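Local coordinates for protein esterase D (Cellvibrio japonicus, PDB 2W87) that binds glucuronic acid-containing sugars, with calcium bridging protein and sugar, as the family 35 carbohydrate-binding module of an enzyme that probably degrades plant cell walls, at residues L2-A7 with V41-D46; C12-T17 with A31-A36; G24-G29 with I123-V128; I57-G62 with G119-D124. All coordinates share one frame; numbering follows the deposited sequence.

Interaction 1: L2-A7 with V41-D46. With CA (calcium ion), chain D.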
loop_
_atom_site.group_PDB
_atom_site.type_symbol
_atom_site.label_atom_id
_atom_site.label_comp_id
_atom_site.label_asym_id
_atom_site.label_seq_id
_atom_site.Cartn_x
_atom_site.Cartn_y
_atom_site.Cartn_z
ATOM N N LEU A 2 -10.617 7.024 -4.232
ATOM C CA LEU A 2 -9.458 7.057 -5.079
ATOM C C LEU A 2 -8.831 5.657 -5.077
ATOM O O LEU A 2 -8.459 5.161 -4.020
ATOM C CB LEU A 2 -8.486 8.067 -4.520
ATOM C CG LEU A 2 -7.206 8.325 -5.283
ATOM C CD1 LEU A 2 -7.524 8.893 -6.671
ATOM C CD2 LEU A 2 -6.351 9.278 -4.485
ATOM N N LEU A 3 -8.736 5.034 -6.244
ATOM C CA LEU A 3 -8.178 3.691 -6.354
ATOM C C LEU A 3 -6.848 3.774 -7.092
ATOM O O LEU A 3 -6.800 4.065 -8.291
ATOM C CB LEU A 3 -9.142 2.744 -7.059
ATOM C CG LEU A 3 -8.661 1.301 -7.270
ATOM C CD1 LEU A 3 -8.255 0.652 -5.954
ATOM C CD2 LEU A 3 -9.741 0.479 -7.989
ATOM N N LEU A 4 -5.773 3.526 -6.363
ATOM C CA LEU A 4 -4.423 3.676 -6.892
ATOM C C LEU A 4 -3.863 2.322 -7.273
ATOM O O LEU A 4 -3.725 1.408 -6.443
ATOM C CB LEU A 4 -3.497 4.388 -5.884
ATOM C CG LEU A 4 -4.013 5.746 -5.414
ATOM C CD1 LEU A 4 -3.129 6.280 -4.314
ATOM C CD2 LEU A 4 -4.085 6.728 -6.602
ATOM N N GLN A 5 -3.559 2.223 -8.557
ATOM C CA GLN A 5 -2.940 1.059 -9.174
ATOM C C GLN A 5 -1.497 1.395 -9.590
ATOM O O GLN A 5 -1.178 2.536 -9.890
ATOM C CB GLN A 5 -3.706 0.635 -10.434
ATOM C CG GLN A 5 -5.156 0.240 -10.208
ATOM C CD GLN A 5 -5.329 -1.135 -9.609
ATOM O OE1 GLN A 5 -4.357 -1.828 -9.347
ATOM N NE2 GLN A 5 -6.588 -1.556 -9.422
ATOM N N GLU A 6 -0.642 0.370 -9.614
ATOM C CA GLU A 6 0.608 0.423 -10.338
ATOM C C GLU A 6 0.405 1.027 -11.722
ATOM O O GLU A 6 -0.661 0.850 -12.340
ATOM C CB GLU A 6 1.197 -0.980 -10.475
ATOM C CG GLU A 6 0.347 -1.960 -11.309
ATOM C CD GLU A 6 -0.947 -2.434 -10.623
ATOM O OE1 GLU A 6 -0.970 -2.462 -9.371
ATOM O OE2 GLU A 6 -1.950 -2.803 -11.315
ATOM N N ALA A 7 1.417 1.750 -12.194
ATOM C CA ALA A 7 1.430 2.265 -13.553
ATOM C C ALA A 7 0.373 3.328 -13.778
ATOM O O ALA A 7 -0.028 3.551 -14.929
ATOM C CB ALA A 7 1.231 1.148 -14.519
ATOM N N VAL A 41 6.351 -0.197 -0.703
ATOM C CA VAL A 41 5.518 0.289 -1.794
ATOM C C VAL A 41 5.143 1.686 -1.393
ATOM O O VAL A 41 4.808 1.930 -0.214
ATOM C CB VAL A 41 4.256 -0.582 -2.049
ATOM C CG1 VAL A 41 3.478 -0.052 -3.277
ATOM C CG2 VAL A 41 4.667 -2.029 -2.250
ATOM N N VAL A 42 5.198 2.615 -2.347
ATOM C CA VAL A 42 4.968 4.033 -2.050
ATOM C C VAL A 42 3.943 4.651 -3.004
ATOM O O VAL A 42 4.013 4.457 -4.230
ATOM C CB VAL A 42 6.281 4.872 -2.090
ATOM C CG1 VAL A 42 6.038 6.317 -1.653
ATOM C CG2 VAL A 42 7.372 4.236 -1.238
ATOM N N TRP A 43 2.988 5.370 -2.407
ATOM C CA TRP A 43 1.962 6.127 -3.112
ATOM C C TRP A 43 1.997 7.567 -2.670
ATOM O O TRP A 43 2.566 7.908 -1.633
ATOM C CB TRP A 43 0.558 5.598 -2.803
ATOM C CG TRP A 43 0.343 4.143 -3.067
ATOM C CD1 TRP A 43 -0.075 3.594 -4.206
ATOM C CD2 TRP A 43 0.533 3.074 -2.135
ATOM N NE1 TRP A 43 -0.160 2.223 -4.079
ATOM C CE2 TRP A 43 0.199 1.880 -2.803
ATOM C CE3 TRP A 43 0.939 3.012 -0.801
ATOM C CZ2 TRP A 43 0.254 0.645 -2.183
ATOM C CZ3 TRP A 43 0.983 1.775 -0.184
ATOM C CH2 TRP A 43 0.659 0.615 -0.875
ATOM N N ALA A 44 1.311 8.411 -3.429
ATOM C CA ALA A 44 1.205 9.828 -3.094
ATOM C C ALA A 44 -0.240 10.272 -3.277
ATOM O O ALA A 44 -0.829 10.054 -4.338
ATOM C CB ALA A 44 2.099 10.667 -3.961
ATOM N N ILE A 45 -0.782 10.921 -2.253
ATOM C CA ILE A 45 -2.178 11.368 -2.255
ATOM C C ILE A 45 -2.223 12.846 -1.922
ATOM O O ILE A 45 -1.616 13.267 -0.950
ATOM C CB ILE A 45 -2.974 10.629 -1.163
ATOM C CG1 ILE A 45 -2.880 9.098 -1.342
ATOM C CG2 ILE A 45 -4.399 11.066 -1.187
ATOM C CD1 ILE A 45 -3.046 8.359 0.007
ATOM N N ASP A 46 -2.942 13.631 -2.730
ATOM C CA ASP A 46 -3.169 15.026 -2.429
ATOM C C ASP A 46 -4.545 15.128 -1.787
ATOM O O ASP A 46 -5.510 14.606 -2.334
ATOM C CB ASP A 46 -3.106 15.886 -3.686
ATOM C CG ASP A 46 -3.304 17.365 -3.371
ATOM O OD1 ASP A 46 -2.281 18.053 -3.120
ATOM O OD2 ASP A 46 -4.479 17.814 -3.318
HETATM CA CA CA D . -3.113 -3.701 -9.282
HETATM O O HOH W 1 -1.061 0.292 -5.869
#

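Interaction 2: C12-T17 with A31-A36. With CA (calcium ion), chain C; GCU (alpha-D-glucopyranuronic acid), chain E.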
loop_
_atom_site.group_PDB
_atom_site.type_symbol
_atom_site.label_atom_id
_atom_site.label_comp_id
_atom_site.label_asym_id
_atom_site.label_seq_id
_atom_site.Cartn_x
_atom_site.Cartn_y
_atom_site.Cartn_z
ATOM N N CYS A 12 4.040 5.603 -6.747
ATOM C CA CYS A 12 5.363 6.205 -6.784
ATOM C C CYS A 12 6.514 5.226 -6.977
ATOM O O CYS A 12 7.442 5.498 -7.730
ATOM C CB CYS A 12 5.604 7.048 -5.530
ATOM S SG CYS A 12 4.520 8.451 -5.456
ATOM N N ARG A 13 6.505 4.133 -6.247
ATOM C CA ARG A 13 7.673 3.275 -6.208
ATOM C C ARG A 13 7.356 1.945 -5.579
ATOM O O ARG A 13 6.478 1.853 -4.733
ATOM C CB ARG A 13 8.804 3.923 -5.371
ATOM C CG ARG A 13 10.117 3.209 -5.484
ATOM C CD ARG A 13 11.179 3.807 -4.621
ATOM N NE ARG A 13 11.277 3.178 -3.315
ATOM C CZ ARG A 13 10.913 3.749 -2.169
ATOM N NH1 ARG A 13 10.400 4.982 -2.160
ATOM N NH2 ARG A 13 11.052 3.084 -1.024
ATOM N N VAL A 14 8.046 0.916 -6.062
ATOM C CA VAL A 14 8.178 -0.361 -5.342
ATOM C C VAL A 14 9.665 -0.739 -5.299
ATOM O O VAL A 14 10.366 -0.646 -6.305
ATOM C CB VAL A 14 7.355 -1.509 -5.956
ATOM C CG1 VAL A 14 7.647 -1.688 -7.436
ATOM C CG2 VAL A 14 7.569 -2.826 -5.168
ATOM N N ASP A 15 10.126 -1.109 -4.104
ATOM C CA ASP A 15 11.442 -1.728 -3.952
ATOM C C ASP A 15 11.283 -3.191 -4.295
ATOM O O ASP A 15 11.001 -4.024 -3.424
ATOM C CB ASP A 15 11.962 -1.545 -2.537
ATOM C CG ASP A 15 12.080 -0.092 -2.154
ATOM O OD1 ASP A 15 12.574 0.696 -3.021
ATOM O OD2 ASP A 15 11.643 0.269 -1.009
ATOM N N GLY A 16 11.445 -3.494 -5.570
ATOM C CA GLY A 16 11.050 -4.799 -6.113
ATOM C C GLY A 16 10.572 -4.627 -7.546
ATOM O O GLY A 16 11.155 -3.871 -8.301
ATOM N N THR A 17 9.499 -5.312 -7.921
ATOM C CA THR A 17 8.993 -5.270 -9.279
ATOM C C THR A 17 7.496 -5.114 -9.302
ATOM O O THR A 17 6.849 -5.364 -8.301
ATOM C CB THR A 17 9.356 -6.564 -10.070
ATOM O OG1 THR A 17 8.996 -7.735 -9.330
ATOM C CG2 THR A 17 10.831 -6.612 -10.406
ATOM N N ALA A 31 2.333 -4.961 -6.977
ATOM C CA ALA A 31 3.691 -4.641 -6.545
ATOM C C ALA A 31 4.229 -5.829 -5.741
ATOM O O ALA A 31 3.612 -6.279 -4.758
ATOM C CB ALA A 31 3.695 -3.363 -5.696
ATOM N N ASN A 32 5.403 -6.308 -6.141
ATOM C CA ASN A 32 6.081 -7.415 -5.483
ATOM C C ASN A 32 7.397 -6.931 -4.867
ATOM O O ASN A 32 8.376 -6.726 -5.579
ATOM C CB ASN A 32 6.373 -8.502 -6.517
ATOM C CG ASN A 32 7.195 -9.647 -5.962
ATOM O OD1 ASN A 32 7.520 -9.681 -4.765
ATOM N ND2 ASN A 32 7.532 -10.608 -6.840
ATOM N N THR A 33 7.415 -6.710 -3.562
ATOM C CA THR A 33 8.638 -6.238 -2.901
ATOM C C THR A 33 9.734 -7.299 -2.897
ATOM O O THR A 33 9.455 -8.501 -2.817
ATOM C CB THR A 33 8.411 -5.835 -1.420
ATOM O OG1 THR A 33 7.854 -6.937 -0.687
ATOM C CG2 THR A 33 7.507 -4.616 -1.330
ATOM N N ASN A 34 10.970 -6.825 -2.986
ATOM C CA ASN A 34 12.119 -7.573 -2.534
ATOM C C ASN A 34 11.801 -8.252 -1.215
ATOM O O ASN A 34 11.086 -7.693 -0.395
ATOM C CB ASN A 34 13.284 -6.616 -2.252
ATOM C CG ASN A 34 13.835 -5.949 -3.509
ATOM O OD1 ASN A 34 13.768 -6.522 -4.593
ATOM N ND2 ASN A 34 14.409 -4.737 -3.356
ATOM N N ASN A 35 12.364 -9.437 -0.994
ATOM C CA ASN A 35 12.203 -10.138 0.270
ATOM C C ASN A 35 13.274 -9.673 1.255
ATOM O O ASN A 35 14.298 -10.341 1.462
ATOM C CB ASN A 35 12.226 -11.645 0.013
ATOM C CG ASN A 35 11.289 -12.044 -1.129
ATOM O OD1 ASN A 35 10.228 -11.435 -1.316
ATOM N ND2 ASN A 35 11.705 -13.011 -1.928
ATOM N N ALA A 36 13.025 -8.518 1.837
ATOM C CA ALA A 36 13.920 -7.862 2.761
ATOM C C ALA A 36 13.123 -6.953 3.675
ATOM O O ALA A 36 12.144 -6.323 3.264
ATOM C CB ALA A 36 14.938 -7.037 2.003
HETATM CA CA CA C . 8.199 -10.532 -2.693
HETATM C C1 GCU E . 7.116 -16.137 -4.864
HETATM C C2 GCU E . 5.883 -15.498 -5.500
HETATM C C3 GCU E . 6.059 -13.983 -5.521
HETATM C C4 GCU E . 6.187 -13.504 -4.089
HETATM C C5 GCU E . 7.378 -14.229 -3.443
HETATM C C6 GCU E . 7.557 -13.858 -1.977
HETATM O O1 GCU E . 8.233 -15.748 -5.662
HETATM O O2 GCU E . 5.741 -15.966 -6.831
HETATM O O3 GCU E . 4.950 -13.341 -6.153
HETATM O O4 GCU E . 6.425 -12.075 -4.016
HETATM O O5 GCU E . 7.180 -15.641 -3.498
HETATM O O6A GCU E . 7.551 -12.647 -1.714
HETATM O O6B GCU E . 7.708 -14.766 -1.124
HETATM O O HOH W 2 8.080 -9.828 -0.330
HETATM O O HOH W 3 9.958 -11.468 -4.088
HETATM O O HOH W 4 6.005 -9.482 -2.239
#

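Interaction 3: G24-G29 with I123-V128. With CA (calcium ion), chain D.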
loop_
_atom_site.group_PDB
_atom_site.type_symbol
_atom_site.label_atom_id
_atom_site.label_comp_id
_atom_site.label_asym_id
_atom_site.label_seq_id
_atom_site.Cartn_x
_atom_site.Cartn_y
_atom_site.Cartn_z
ATOM N N GLY A 24 -5.757 -12.675 -10.326
ATOM C CA GLY A 24 -6.706 -12.138 -9.352
ATOM C C GLY A 24 -6.492 -10.677 -8.984
ATOM O O GLY A 24 -7.292 -10.114 -8.253
ATOM N N PHE A 25 -5.413 -10.079 -9.502
ATOM C CA PHE A 25 -5.110 -8.669 -9.279
ATOM C C PHE A 25 -6.046 -7.833 -10.155
ATOM O O PHE A 25 -6.769 -8.370 -11.011
ATOM C CB PHE A 25 -3.673 -8.352 -9.662
ATOM C CG PHE A 25 -3.333 -8.731 -11.083
ATOM C CD1 PHE A 25 -3.630 -7.880 -12.126
ATOM C CD2 PHE A 25 -2.738 -9.939 -11.359
ATOM C CE1 PHE A 25 -3.360 -8.238 -13.435
ATOM C CE2 PHE A 25 -2.449 -10.291 -12.641
ATOM C CZ PHE A 25 -2.761 -9.408 -13.688
ATOM N N THR A 26 -6.004 -6.519 -9.954
ATOM C CA THR A 26 -6.761 -5.561 -10.728
ATOM C C THR A 26 -5.743 -4.576 -11.318
ATOM O O THR A 26 -4.598 -4.551 -10.895
ATOM C CB THR A 26 -7.840 -4.864 -9.881
ATOM O OG1 THR A 26 -7.265 -4.236 -8.737
ATOM C CG2 THR A 26 -8.885 -5.875 -9.407
ATOM N N GLY A 27 -6.124 -3.800 -12.327
ATOM C CA GLY A 27 -5.128 -3.009 -13.041
ATOM C C GLY A 27 -4.186 -3.892 -13.836
ATOM O O GLY A 27 -4.557 -4.989 -14.220
ATOM N N SER A 28 -2.963 -3.422 -14.097
ATOM C CA SER A 28 -2.036 -4.166 -14.916
ATOM C C SER A 28 -1.173 -5.165 -14.122
ATOM O O SER A 28 -0.385 -5.926 -14.703
ATOM C CB SER A 28 -1.150 -3.217 -15.714
ATOM O OG SER A 28 -0.474 -2.315 -14.849
ATOM N N GLY A 29 -1.324 -5.192 -12.799
ATOM C CA GLY A 29 -0.545 -6.129 -11.995
ATOM C C GLY A 29 -0.597 -5.861 -10.495
ATOM O O GLY A 29 -1.611 -5.429 -9.957
ATOM N N ILE A 123 1.113 -6.580 -3.354
ATOM C CA ILE A 123 0.130 -5.512 -3.117
ATOM C C ILE A 123 -0.556 -5.139 -4.416
ATOM O O ILE A 123 0.066 -4.631 -5.346
ATOM C CB ILE A 123 0.788 -4.240 -2.521
ATOM C CG1 ILE A 123 1.617 -4.595 -1.270
ATOM C CG2 ILE A 123 -0.246 -3.128 -2.328
ATOM C CD1 ILE A 123 0.839 -5.187 -0.118
ATOM N N ASP A 124 -1.856 -5.365 -4.473
ATOM C CA ASP A 124 -2.599 -5.111 -5.712
ATOM C C ASP A 124 -2.932 -3.654 -5.916
ATOM O O ASP A 124 -2.788 -3.120 -7.021
ATOM C CB ASP A 124 -3.899 -5.906 -5.703
ATOM C CG ASP A 124 -4.737 -5.686 -6.934
ATOM O OD1 ASP A 124 -4.178 -5.453 -8.024
ATOM O OD2 ASP A 124 -5.973 -5.809 -6.827
ATOM N N SER A 125 -3.411 -3.030 -4.852
ATOM C CA SER A 125 -3.909 -1.674 -4.924
ATOM C C SER A 125 -4.060 -1.033 -3.554
ATOM O O SER A 125 -4.153 -1.726 -2.538
ATOM C CB SER A 125 -5.262 -1.699 -5.584
ATOM O OG SER A 125 -6.211 -2.450 -4.834
ATOM N N LEU A 126 -4.181 0.297 -3.576
ATOM C CA LEU A 126 -4.523 1.083 -2.410
ATOM C C LEU A 126 -5.766 1.894 -2.762
ATOM O O LEU A 126 -5.772 2.612 -3.755
ATOM C CB LEU A 126 -3.382 2.044 -2.031
ATOM C CG LEU A 126 -3.687 3.006 -0.878
ATOM C CD1 LEU A 126 -3.813 2.239 0.437
ATOM C CD2 LEU A 126 -2.651 4.120 -0.786
ATOM N N SER A 127 -6.811 1.763 -1.953
ATOM C CA SER A 127 -8.039 2.539 -2.116
ATOM C C SER A 127 -8.107 3.533 -0.961
ATOM O O SER A 127 -7.797 3.182 0.162
ATOM C CB SER A 127 -9.239 1.601 -2.070
ATOM O OG SER A 127 -10.411 2.328 -1.852
ATOM N N VAL A 128 -8.511 4.767 -1.249
ATOM C CA VAL A 128 -8.520 5.840 -0.271
ATOM C C VAL A 128 -9.898 6.492 -0.274
ATOM O O VAL A 128 -10.381 6.918 -1.330
ATOM C CB VAL A 128 -7.492 6.902 -0.629
ATOM C CG1 VAL A 128 -7.409 7.954 0.457
ATOM C CG2 VAL A 128 -6.127 6.255 -0.868
HETATM CA CA CA D . -3.113 -3.701 -9.282
HETATM O O HOH W 5 -8.308 -3.256 -6.237
#

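Interaction 4: I57-G62 with G119-D124. With CA (calcium ion), chain D; GCU (alpha-D-glucopyranuronic acid), chain E.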
loop_
_atom_site.group_PDB
_atom_site.type_symbol
_atom_site.label_atom_id
_atom_site.label_comp_id
_atom_site.label_asym_id
_atom_site.label_seq_id
_atom_site.Cartn_x
_atom_site.Cartn_y
_atom_site.Cartn_z
ATOM N N ILE A 57 -5.993 -1.696 1.598
ATOM C CA ILE A 57 -4.897 -2.316 0.858
ATOM C C ILE A 57 -5.294 -3.710 0.448
ATOM O O ILE A 57 -5.619 -4.532 1.307
ATOM C CB ILE A 57 -3.655 -2.410 1.774
ATOM C CG1 ILE A 57 -3.204 -1.010 2.194
ATOM C CG2 ILE A 57 -2.510 -3.184 1.094
ATOM C CD1 ILE A 57 -2.139 -1.047 3.277
ATOM N N ARG A 58 -5.301 -3.979 -0.851
ATOM C CA ARG A 58 -5.631 -5.308 -1.359
ATOM C C ARG A 58 -4.330 -6.069 -1.624
ATOM O O ARG A 58 -3.414 -5.546 -2.266
ATOM C CB ARG A 58 -6.460 -5.203 -2.633
ATOM C CG ARG A 58 -7.063 -6.519 -3.058
ATOM C CD ARG A 58 -8.154 -6.321 -4.072
ATOM N NE ARG A 58 -8.850 -7.575 -4.389
ATOM C CZ ARG A 58 -8.560 -8.355 -5.419
ATOM N NH1 ARG A 58 -7.592 -8.032 -6.269
ATOM N NH2 ARG A 58 -9.253 -9.472 -5.599
ATOM N N TYR A 59 -4.243 -7.291 -1.125
ATOM C CA TYR A 59 -2.957 -7.993 -1.103
ATOM C C TYR A 59 -3.137 -9.507 -1.168
ATOM O O TYR A 59 -4.213 -10.032 -0.870
ATOM C CB TYR A 59 -2.161 -7.631 0.145
ATOM C CG TYR A 59 -2.723 -8.226 1.401
ATOM C CD1 TYR A 59 -2.215 -9.422 1.929
ATOM C CD2 TYR A 59 -3.800 -7.642 2.039
ATOM C CE1 TYR A 59 -2.779 -9.995 3.080
ATOM C CE2 TYR A 59 -4.357 -8.212 3.198
ATOM C CZ TYR A 59 -3.827 -9.379 3.707
ATOM O OH TYR A 59 -4.395 -9.958 4.845
ATOM N N ALA A 60 -2.055 -10.194 -1.529
ATOM C CA ALA A 60 -2.000 -11.654 -1.506
ATOM C C ALA A 60 -0.757 -12.051 -0.744
ATOM O O ALA A 60 0.290 -11.485 -0.967
ATOM C CB ALA A 60 -1.938 -12.211 -2.915
ATOM N N ASN A 61 -0.871 -13.035 0.133
ATOM C CA ASN A 61 0.251 -13.507 0.922
ATOM C C ASN A 61 0.195 -15.024 0.923
ATOM O O ASN A 61 -0.517 -15.606 1.719
ATOM C CB ASN A 61 0.177 -12.956 2.344
ATOM C CG ASN A 61 1.321 -13.405 3.216
ATOM O OD1 ASN A 61 2.162 -14.208 2.804
ATOM N ND2 ASN A 61 1.357 -12.892 4.446
ATOM N N GLY A 62 0.944 -15.640 0.011
ATOM C CA GLY A 62 1.007 -17.098 -0.126
ATOM C C GLY A 62 2.133 -17.694 0.706
ATOM O O GLY A 62 2.460 -18.874 0.567
ATOM N N GLY A 119 9.785 -9.418 3.426
ATOM C CA GLY A 119 9.246 -8.331 2.631
ATOM C C GLY A 119 7.747 -8.248 2.861
ATOM O O GLY A 119 7.212 -8.793 3.836
ATOM N N LEU A 120 7.055 -7.549 1.970
ATOM C CA LEU A 120 5.609 -7.446 2.047
ATOM C C LEU A 120 4.903 -8.588 1.335
ATOM O O LEU A 120 5.510 -9.337 0.586
ATOM C CB LEU A 120 5.150 -6.119 1.422
ATOM C CG LEU A 120 5.479 -4.849 2.198
ATOM C CD1 LEU A 120 5.058 -3.608 1.340
ATOM C CD2 LEU A 120 4.776 -4.831 3.544
ATOM N N PRO A 121 3.585 -8.708 1.555
ATOM C CA PRO A 121 2.837 -9.514 0.613
ATOM C C PRO A 121 2.864 -8.821 -0.752
ATOM O O PRO A 121 3.402 -7.704 -0.871
ATOM C CB PRO A 121 1.418 -9.481 1.173
ATOM C CG PRO A 121 1.485 -8.875 2.482
ATOM C CD PRO A 121 2.720 -8.045 2.536
ATOM N N ASN A 122 2.310 -9.467 -1.770
ATOM C CA ASN A 122 2.103 -8.793 -3.046
ATOM C C ASN A 122 0.945 -7.815 -2.884
ATOM O O ASN A 122 -0.094 -8.180 -2.329
ATOM C CB ASN A 122 1.802 -9.825 -4.130
ATOM C CG ASN A 122 3.024 -10.658 -4.515
ATOM O OD1 ASN A 122 4.177 -10.246 -4.309
ATOM N ND2 ASN A 122 2.778 -11.811 -5.121
ATOM N N ILE A 123 1.113 -6.580 -3.354
ATOM C CA ILE A 123 0.130 -5.512 -3.117
ATOM C C ILE A 123 -0.556 -5.139 -4.416
ATOM O O ILE A 123 0.066 -4.631 -5.346
ATOM C CB ILE A 123 0.788 -4.240 -2.521
ATOM C CG1 ILE A 123 1.617 -4.595 -1.270
ATOM C CG2 ILE A 123 -0.246 -3.128 -2.328
ATOM C CD1 ILE A 123 0.839 -5.187 -0.118
ATOM N N ASP A 124 -1.856 -5.365 -4.473
ATOM C CA ASP A 124 -2.599 -5.111 -5.712
ATOM C C ASP A 124 -2.932 -3.654 -5.916
ATOM O O ASP A 124 -2.788 -3.120 -7.021
ATOM C CB ASP A 124 -3.899 -5.906 -5.703
ATOM C CG ASP A 124 -4.737 -5.686 -6.934
ATOM O OD1 ASP A 124 -4.178 -5.453 -8.024
ATOM O OD2 ASP A 124 -5.973 -5.809 -6.827
HETATM CA CA CA D . -3.113 -3.701 -9.282
HETATM C C1 GCU E . 7.116 -16.137 -4.864
HETATM C C2 GCU E . 5.883 -15.498 -5.500
HETATM C C3 GCU E . 6.059 -13.983 -5.521
HETATM C C4 GCU E . 6.187 -13.504 -4.089
HETATM C C5 GCU E . 7.378 -14.229 -3.443
HETATM C C6 GCU E . 7.557 -13.858 -1.977
HETATM O O1 GCU E . 8.233 -15.748 -5.662
HETATM O O2 GCU E . 5.741 -15.966 -6.831
HETATM O O3 GCU E . 4.950 -13.341 -6.153
HETATM O O4 GCU E . 6.425 -12.075 -4.016
HETATM O O5 GCU E . 7.180 -15.641 -3.498
HETATM O O6A GCU E . 7.551 -12.647 -1.714
HETATM O O6B GCU E . 7.708 -14.766 -1.124
#

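Interaction 1: L2-A7 with V41-D46
The indole of Trp43 is met obliquely by Leu4, whose CB lies 3.9 Å from Trp43 CD1. One face of the ring carries Val41 CG1, set off toward the rim, and at the edge, in the ring plane, a water accepts a hydrogen bond from NE1. Trp43 NE1 is 2.8 Å from that water, and the water donates in turn to Leu4 O at 2.9 Å, so a single molecule stitches the indole to the backbone of strand 2-5. Phe11 also meets the indole, nearly perpendicular to it.

With its CG turned opposite the carbonyl carbon (chi1 -55°), Leu4 sends CD1 onward past the indole to Ile45 CG1, 4.1 Å off. Farther along, Leu2 CD2 touches Ile45 CG2 at 4.2 Å. The two strands run roughly antiparallel, their segment axes about 9 Å apart, in the two facing sheets of the beta sandwich.

Next along the chain, Gln5 and Glu6 bind a calcium ion, Glu6 with both carboxylate oxygens. The joint between the sheets is therefore aliphatic and aromatic, and the buried polar N-H of the indole is paid for by the bridging water.

Interaction 2: C12-T17 with A31-A36
Asn32 and Thr17 are a hydrogen-bonded antiparallel pair with side chains on the same face of the hairpin, and the asparagine can be followed outward from there. Its CB rests 3.6 Å from Thr17 O and also touches Thr17 OG1. CG, anti to the backbone N (chi1 175°), swings the amide away from Thr17 to the bound glucuronic acid. At the tip, Asn32 OD1 coordinates a calcium ion at 2.3 Å and sits next to O4 of the sugar, while ND2 is hydrogen-bonded to Asp19, which is also bonded to Thr17 OG1.

The same calcium is bound by Thr33 O, by Asn35, by three waters and by the sugar's O4 and O6A, so the metal bridges protein and ligand directly. Thr33 OG1 donates to one of these waters and is also bonded to Leu120 N.

Three backbone bonds zip the segments: Thr17 N to Asn32 O, Asn32 N to Thr17 O at 2.8 Å, and Asn34 N to Asp15 O at 2.8 Å. Gly16 lets the chains close up, its CA only 3.3 Å from Asn32 O. Val14 CG2 packs on Ala31 CB at 3.9 Å. Within the first segment Arg13 makes a salt bridge to Asp15, NE 2.8 Å from Asp15 OD1 and NH2 bonded to Asp15 OD2.

Strands 16-19 and 30-33 thus form a small hairpin. Strand 11-14 leads into it from the edge of strand 40-47, where Cys12 and Arg13 make a classic bulge opposite Val42, and Ala31 is also bonded to Ile123.

Interaction 3: G24-G29 with I123-V128
Metal bonds come first: Asp124 and the 24-29 loop hold one calcium ion between them. Asp124 supplies two ligands, its backbone O and its carboxylate OD1, each 2.4 Å from the metal, and the loop supplies two carbonyls, Thr26 O and Gly29 O. The loop turns back on itself between these two residues in a type II' beta turn with Gly27 at its first corner, which brings both carbonyls onto the ion. Gln5 and Glu6 complete a shell of seven ligand atoms.

Hydrogen bonds then fix the carboxylate. Thr26 grips it twice, with the two side chains crossing at about a right angle. Thr26 N donates to Asp124 OD1 over 2.9 Å and almost straight, at 173°, while Thr26 OG1 donates a hydrogen bond to Asp124 OD2 at 2.8 Å; both arrive on the syn sides, somewhat out of the carboxylate plane. OD2 has a further partner in Arg58. A water donates to Thr26 OG1 and lies 2.6 Å from Ser125 OG, extending the polar network along the strand.

Packing contributes less. Phe25 CB sits 3.4 Å from Asp124 OD1, but the ring is folded back over its own loop: one face covers Gly29 CA, 3.5 Å above the plane, and Gly27 O lies at the edge, in plane.

With every calcium ligand drawn from the protein and the sugar on the other calcium, this has the character of the structural calcium site found in family 6 and 35 carbohydrate-binding modules, tying a loop to the beta sandwich.

Interaction 4: I57-G62 with G119-D124
Ile123 CD1 drops into the hollow between Ile57 and Tyr59, alternate residues on the same face of strand 51-60. It lies 3.9 Å from Tyr59 CB and 4.1 Å from Ile57 CG2, and its neighbours on the opposing sheet are Val41, Trp43 and Leu112. A second bump is the ring of Pro121, wedged where strand 122-129 begins. Pro121 CB comes 3.7 Å from Tyr59 CD1, meeting the phenol obliquely, and presses 3.1 Å from Ala60 O, and Asn61 CB also touches Pro121 CB.

These strands are antiparallel neighbours in one sheet of the beta sandwich on which this carbohydrate-binding module is built. Tyr59 and Ile123 form a non-hydrogen-bonded pair; next to them Ala60 and Asn122 are hydrogen-bonded, Ala60 N reaching Asn122 O at 2.9 Å and Asn122 N returning to Ala60 O. Their side chains lie on the other face, where Asn122 lines the glucuronic acid pocket beside Trp91.

Farther along, Asp124 N is bonded to Arg58 O. The extended Arg58 chain runs alongside Asp124, its CD 3.6 Å from OD2, and then bends the guanidinium round so that NH1 makes a salt bridge to OD2 at 2.8 Å. OD2 lies in the guanidinium plane, yet NH1 approaches from above the carboxylate, the two planes being 65° apart. Arg58 NH1 also donates to Gly24 O.

Interactions 1, 3 and 4 are buried, whereas interaction 2 is only partly so and lies toward the sugar. Interaction 1 joins the two sheets through apolar side chains and one water; interaction 4 pairs neighbouring strands by backbone bonds, with apolar packing and a salt bridge; interaction 3 rests on calcium coordination and hydrogen bonds to a carboxylate. Interactions 3 and 4 share Ile123 and Asp124 on strand 122-129, which also borders strand 2-5 of interaction 1, and all three meet at one calcium ion. Interaction 2 holds the other calcium and shares the glucuronic acid with interaction 4. Ala31 N bonded to Ile123 O ties its hairpin to strand 122-129.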